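Local coordinates for alcohol dehydrogenase (Aeropyrum pernix, PDB 1H2B), which binds zinc and NAD and probably catalyses the NAD-dependent oxidation of alcohols, as other members of the zinc-containing alcohol dehydrogenase family do, at residues Phe42-Arg47 and Glu86-Gly91; Ile102-Val107 and Glu119-Glu124. One frame throughout, in Å; residues are numbered along the deposited sequence. Where two conformers were deposited one is given.

Contact 1 (Phe42-Arg47 and Glu86-Gly91)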
# COMPACT_ATOMS: atom_id res chain seq x y z
N PHE B 42 -21.49 -18.61 -22.42
CA PHE B 42 -22.27 -19.39 -21.47
C PHE B 42 -21.98 -20.85 -21.66
O PHE B 42 -22.76 -21.59 -22.28
CB PHE B 42 -23.76 -19.06 -21.62
CG PHE B 42 -24.04 -17.63 -21.31
CD1 PHE B 42 -24.25 -16.72 -22.34
CD2 PHE B 42 -24.07 -17.19 -19.99
CE1 PHE B 42 -24.49 -15.35 -22.03
CE2 PHE B 42 -24.28 -15.85 -19.67
CZ PHE B 42 -24.50 -14.93 -20.71
N ASP B 43 -20.85 -21.28 -21.13
CA ASP B 43 -20.37 -22.63 -21.41
C ASP B 43 -20.59 -23.57 -20.20
O ASP B 43 -20.08 -24.70 -20.18
CB ASP B 43 -18.91 -22.59 -21.85
CG ASP B 43 -18.01 -21.91 -20.84
OD1 ASP B 43 -18.48 -21.63 -19.70
OD2 ASP B 43 -16.83 -21.61 -21.11
N VAL B 44 -21.39 -23.14 -19.23
CA VAL B 44 -21.76 -24.00 -18.10
C VAL B 44 -23.23 -23.82 -17.77
O VAL B 44 -23.70 -22.71 -17.74
CB VAL B 44 -20.96 -23.67 -16.79
CG1 VAL B 44 -21.49 -24.46 -15.60
CG2 VAL B 44 -19.48 -23.94 -17.00
N ILE B 45 -23.94 -24.93 -17.59
CA ILE B 45 -25.28 -24.85 -16.98
C ILE B 45 -25.26 -25.54 -15.62
O ILE B 45 -24.75 -26.66 -15.46
CB ILE B 45 -26.37 -25.45 -17.91
CG1 ILE B 45 -26.49 -24.59 -19.16
CG2 ILE B 45 -27.73 -25.52 -17.15
CD1 ILE B 45 -27.28 -25.27 -20.29
N VAL B 46 -25.83 -24.86 -14.62
CA VAL B 46 -25.90 -25.35 -13.26
C VAL B 46 -27.33 -25.67 -12.90
O VAL B 46 -28.24 -24.91 -13.25
CB VAL B 46 -25.34 -24.26 -12.28
CG1 VAL B 46 -25.56 -24.63 -10.85
CG2 VAL B 46 -23.86 -24.02 -12.58
N ARG B 47 -27.51 -26.80 -12.23
CA ARG B 47 -28.74 -27.12 -11.49
C ARG B 47 -28.66 -26.42 -10.14
O ARG B 47 -27.81 -26.75 -9.28
CB ARG B 47 -28.89 -28.65 -11.36
CG ARG B 47 -30.06 -29.07 -10.51
CD ARG B 47 -30.26 -30.60 -10.45
NE ARG B 47 -29.10 -31.37 -9.98
CZ ARG B 47 -28.90 -31.77 -8.72
NH1 ARG B 47 -29.77 -31.42 -7.77
NH2 ARG B 47 -27.82 -32.50 -8.41
N GLU B 86 -24.63 -29.12 -14.30
CA GLU B 86 -25.54 -29.97 -15.08
C GLU B 86 -24.81 -30.42 -16.35
O GLU B 86 -24.74 -31.65 -16.62
CB GLU B 86 -26.86 -29.26 -15.37
CG GLU B 86 -27.70 -30.13 -16.32
CD GLU B 86 -28.19 -31.41 -15.67
OE1 GLU B 86 -28.37 -31.49 -14.42
OE2 GLU B 86 -28.41 -32.37 -16.44
N GLU B 87 -24.32 -29.47 -17.14
CA GLU B 87 -23.50 -29.79 -18.31
C GLU B 87 -22.57 -28.66 -18.64
O GLU B 87 -22.72 -27.54 -18.14
CB GLU B 87 -24.41 -30.08 -19.51
CG GLU B 87 -25.24 -28.88 -19.96
CD GLU B 87 -26.06 -29.22 -21.18
OE1 GLU B 87 -27.27 -29.00 -21.14
OE2 GLU B 87 -25.48 -29.68 -22.18
N VAL B 88 -21.59 -28.96 -19.50
CA VAL B 88 -20.62 -27.96 -19.92
C VAL B 88 -20.34 -28.08 -21.41
O VAL B 88 -20.51 -29.18 -22.03
CB VAL B 88 -19.27 -28.06 -19.13
CG1 VAL B 88 -19.49 -27.96 -17.59
CG2 VAL B 88 -18.52 -29.36 -19.48
N ALA B 89 -19.87 -26.98 -21.98
CA ALA B 89 -19.59 -26.88 -23.41
C ALA B 89 -18.18 -27.30 -23.66
O ALA B 89 -17.45 -27.59 -22.72
CB ALA B 89 -19.78 -25.46 -23.90
N GLU B 90 -17.77 -27.29 -24.94
CA GLU B 90 -16.40 -27.67 -25.29
C GLU B 90 -15.34 -26.85 -24.58
O GLU B 90 -15.56 -25.66 -24.26
CB GLU B 90 -16.16 -27.59 -26.80
CG GLU B 90 -16.06 -26.18 -27.34
CD GLU B 90 -15.97 -26.16 -28.86
OE1 GLU B 90 -15.12 -26.85 -29.42
OE2 GLU B 90 -16.77 -25.44 -29.47
N GLY B 91 -14.21 -27.49 -24.31
CA GLY B 91 -13.06 -26.78 -23.77
C GLY B 91 -13.09 -26.47 -22.29
O GLY B 91 -12.05 -26.13 -21.73
O HOH W 1 -26.88 -31.63 -12.05
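A classic beta bulge marks this antiparallel strand pairing in the GroES-like domain: Glu-86 and Glu-87 both face Ile-45. The strand axes of 44-47 and 86-88 run at 171° to each other, as antiparallel neighbours should. The bulge shows in the amide bonds to Ile-45 O, which takes a short bond from Glu-86 N (2.7 Å) and a weak one from Glu-87 N (3.3 Å). The return bond, Ile-45 N to Glu-87 O, is nearly straight, with an N-H...O angle of 172°. Farther along, Asp-43 O accepts Ala-89 N at 2.9 Å. Just past the strand ends, Asp-43 CB meets Ala-89 CB at 3.6 Å. Side chains then alternate between the two faces. Val-44 and Val-88 lie side by side, a non-hydrogen-bonded pair touching through CG2 and CG1 (4.1 Å). On the other face Ile-45 and Glu-87 also run alongside each other; Glu-87 holds CG between its backbone N and carbonyl carbon (chi1 64°), which sets CG against Ile-45 CB and CD1, while OE1 hydrogen-bonds Tyr-35. Arg-47 and Glu-86 are joined through water: it donates to Glu-86 OE1 (2.8 Å) and accepts from Arg-47 NE, sitting in the guanidinium plane. Glu-86 OE2 forms a salt bridge with Lys-97, and Asp-43 OD2 a hydrogen bond with His-145. With Arg-47 NE 4.5 Å from Glu-86 OE1, the opposite charges are bridged by solvent instead of direct contact, and the two basic neighbours would probably stabilise the Glu-86 carboxylate as an anion.

Contact 2 (Ile102-Val107 and Glu119-Glu124)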
# COMPACT_ATOMS: atom_id res chain seq x y z
N ILE B 102 -20.05 -23.00 -6.38
CA ILE B 102 -20.58 -21.70 -6.02
C ILE B 102 -20.22 -20.76 -7.16
O ILE B 102 -19.17 -20.88 -7.79
CB ILE B 102 -20.04 -21.20 -4.64
CG1 ILE B 102 -20.65 -19.80 -4.28
CG2 ILE B 102 -18.48 -21.09 -4.63
CD1 ILE B 102 -20.42 -19.50 -2.78
N LEU B 103 -21.12 -19.84 -7.46
CA LEU B 103 -20.94 -18.98 -8.62
C LEU B 103 -20.61 -17.55 -8.29
O LEU B 103 -21.38 -16.87 -7.58
CB LEU B 103 -22.18 -18.98 -9.54
CG LEU B 103 -22.63 -20.38 -9.97
CD1 LEU B 103 -23.89 -20.30 -10.89
CD2 LEU B 103 -21.52 -21.07 -10.73
N HIS B 104 -19.50 -17.06 -8.83
CA HIS B 104 -19.26 -15.62 -8.81
C HIS B 104 -20.34 -14.93 -9.65
O HIS B 104 -20.72 -15.44 -10.70
CB HIS B 104 -17.90 -15.31 -9.42
CG HIS B 104 -17.49 -13.89 -9.23
ND1 HIS B 104 -17.98 -12.87 -10.01
CD2 HIS B 104 -16.72 -13.32 -8.28
CE1 HIS B 104 -17.51 -11.71 -9.56
NE2 HIS B 104 -16.74 -11.96 -8.51
N PRO B 105 -20.93 -13.84 -9.17
CA PRO B 105 -22.10 -13.32 -9.88
C PRO B 105 -21.82 -12.67 -11.22
O PRO B 105 -22.78 -12.43 -11.94
CB PRO B 105 -22.74 -12.33 -8.88
CG PRO B 105 -21.72 -12.11 -7.81
CD PRO B 105 -20.66 -13.12 -7.90
N ALA B 106 -20.57 -12.34 -11.55
CA ALA B 106 -20.23 -11.71 -12.83
C ALA B 106 -19.83 -12.76 -13.85
O ALA B 106 -19.16 -13.74 -13.52
CB ALA B 106 -19.04 -10.77 -12.64
N VAL B 107 -20.30 -12.60 -15.08
CA VAL B 107 -19.87 -13.43 -16.18
C VAL B 107 -18.98 -12.53 -17.04
O VAL B 107 -19.45 -11.53 -17.61
CB VAL B 107 -21.12 -13.94 -16.97
CG1 VAL B 107 -20.64 -14.54 -18.33
CG2 VAL B 107 -21.86 -14.97 -16.16
N GLU B 119 -9.80 -7.77 -11.85
CA GLU B 119 -10.98 -7.07 -11.26
C GLU B 119 -12.25 -7.40 -12.03
O GLU B 119 -12.66 -6.66 -12.94
CB GLU B 119 -10.75 -5.55 -11.20
CG GLU B 119 -9.66 -5.16 -10.19
CD GLU B 119 -10.07 -5.28 -8.73
OE1 GLU B 119 -10.95 -6.08 -8.39
OE2 GLU B 119 -9.46 -4.57 -7.90
N ASP B 120 -12.87 -8.54 -11.68
CA ASP B 120 -14.01 -9.06 -12.43
C ASP B 120 -15.12 -8.05 -12.56
O ASP B 120 -15.76 -7.99 -13.60
CB ASP B 120 -14.60 -10.29 -11.75
CG ASP B 120 -13.61 -11.43 -11.62
OD1 ASP B 120 -12.60 -11.29 -10.85
OD2 ASP B 120 -13.81 -12.51 -12.24
N MET B 121 -15.35 -7.24 -11.51
CA MET B 121 -16.46 -6.29 -11.56
C MET B 121 -16.24 -5.13 -12.50
O MET B 121 -17.16 -4.34 -12.75
CB MET B 121 -16.88 -5.80 -10.16
CG MET B 121 -17.30 -6.91 -9.17
SD MET B 121 -18.61 -7.95 -9.84
CE MET B 121 -19.83 -6.77 -10.19
N HIS B 122 -15.03 -5.04 -13.07
CA HIS B 122 -14.72 -3.91 -13.93
C HIS B 122 -14.43 -4.35 -15.35
O HIS B 122 -13.90 -3.58 -16.18
CB HIS B 122 -13.63 -3.06 -13.30
CG HIS B 122 -14.10 -2.45 -12.02
ND1 HIS B 122 -15.06 -1.46 -11.98
CD2 HIS B 122 -13.82 -2.75 -10.73
CE1 HIS B 122 -15.34 -1.17 -10.72
NE2 HIS B 122 -14.60 -1.94 -9.94
N CYS B 123 -14.80 -5.59 -15.63
CA CYS B 123 -14.65 -6.13 -16.96
C CYS B 123 -15.56 -5.43 -17.96
O CYS B 123 -16.72 -5.14 -17.68
CB CYS B 123 -14.87 -7.64 -16.92
SG CYS B 123 -13.50 -8.45 -16.06
N GLU B 124 -15.00 -5.09 -19.11
CA GLU B 124 -15.71 -4.35 -20.15
C GLU B 124 -17.00 -4.99 -20.64
O GLU B 124 -17.99 -4.30 -20.91
CB GLU B 124 -14.79 -4.12 -21.36
CG GLU B 124 -13.70 -3.08 -21.11
CD GLU B 124 -13.82 -1.90 -22.06
OE1 GLU B 124 -14.16 -2.13 -23.25
OE2 GLU B 124 -13.58 -0.75 -21.62
O HOH W 2 -16.17 -13.61 -13.14
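This is a small, buried loop-to-loop contact in the GroES-like domain, where the chain leaving strand 100-103 meets the 3-10 turn at 120-121, close to both the octanoic acid pocket and the zinc site of Asp-109, Cys-112 and Cys-115. No direct hydrogen bond crosses it, and only 150 Å² is buried between the segments, so the evidence lies in van der Waals contacts and one bridging water. His-104 CE1 meets both Met-121 SD and Asp-120 CB, each at 3.9 Å. The sulfur is a Met-aromatic partner at the ring edge, 5.0 Å from the centroid of His-104 and 78° off the ring normal. Met-121 brings SD there with CG beside its backbone N and a bend at chi2 (-54°), which also sets SD against Ala-106 CB. The imidazole is held by both nitrogens: ND1 accepts Ala-106 N with an N-H...N angle of 164°, though the donor is tilted out of the ring plane, and NE2 bonds Gly-310 O. Pro-105 CD lies over one face, displaced toward the rim. With an alanine in place of His-104, Ala-106 N and Gly-310 O are likely to lose these partners, and a gap would probably open beside the Met-121 sulfur. The Met-121 side chain comes within about 4 Å of both the bound octanoic acid and the side chain of the NAD-binding Val-309, so this packing borders the octanoic acid pocket. Neighbouring subunits hold the turn from outside: Arg-277 of the second subunit bonds Met-121 O, and Arg-116 of the third forms a salt bridge with Asp-120 OD2. That same oxygen accepts a bond from a water at 2.8 Å, which also donates to Ala-106 O at 3.0 Å.

From the N terminus, strand 44-52 begins in contact 1, and the chain passes helices 55-61 and 66-69 before strand 81-88 returns alongside it, closing a loop with 38 residues between the segments. Strand 100-103, the next neighbour in that sheet, then leads into contact 2, whose much shorter loop of 11 intervening residues includes helix 113-116. The contacts are therefore in series, neither nested nor crossed. Their centres lie 17 Å apart, yet side chains connect them directly: Val-46 CG2 packs on Leu-103 CD1, and Phe-42 CE2 on Val-107 CG1, both at 4.1 Å. Contact 1 pairs two strands of the sheet, and contact 2 ties the end of the next strand to the loop near zinc and octanoic acid.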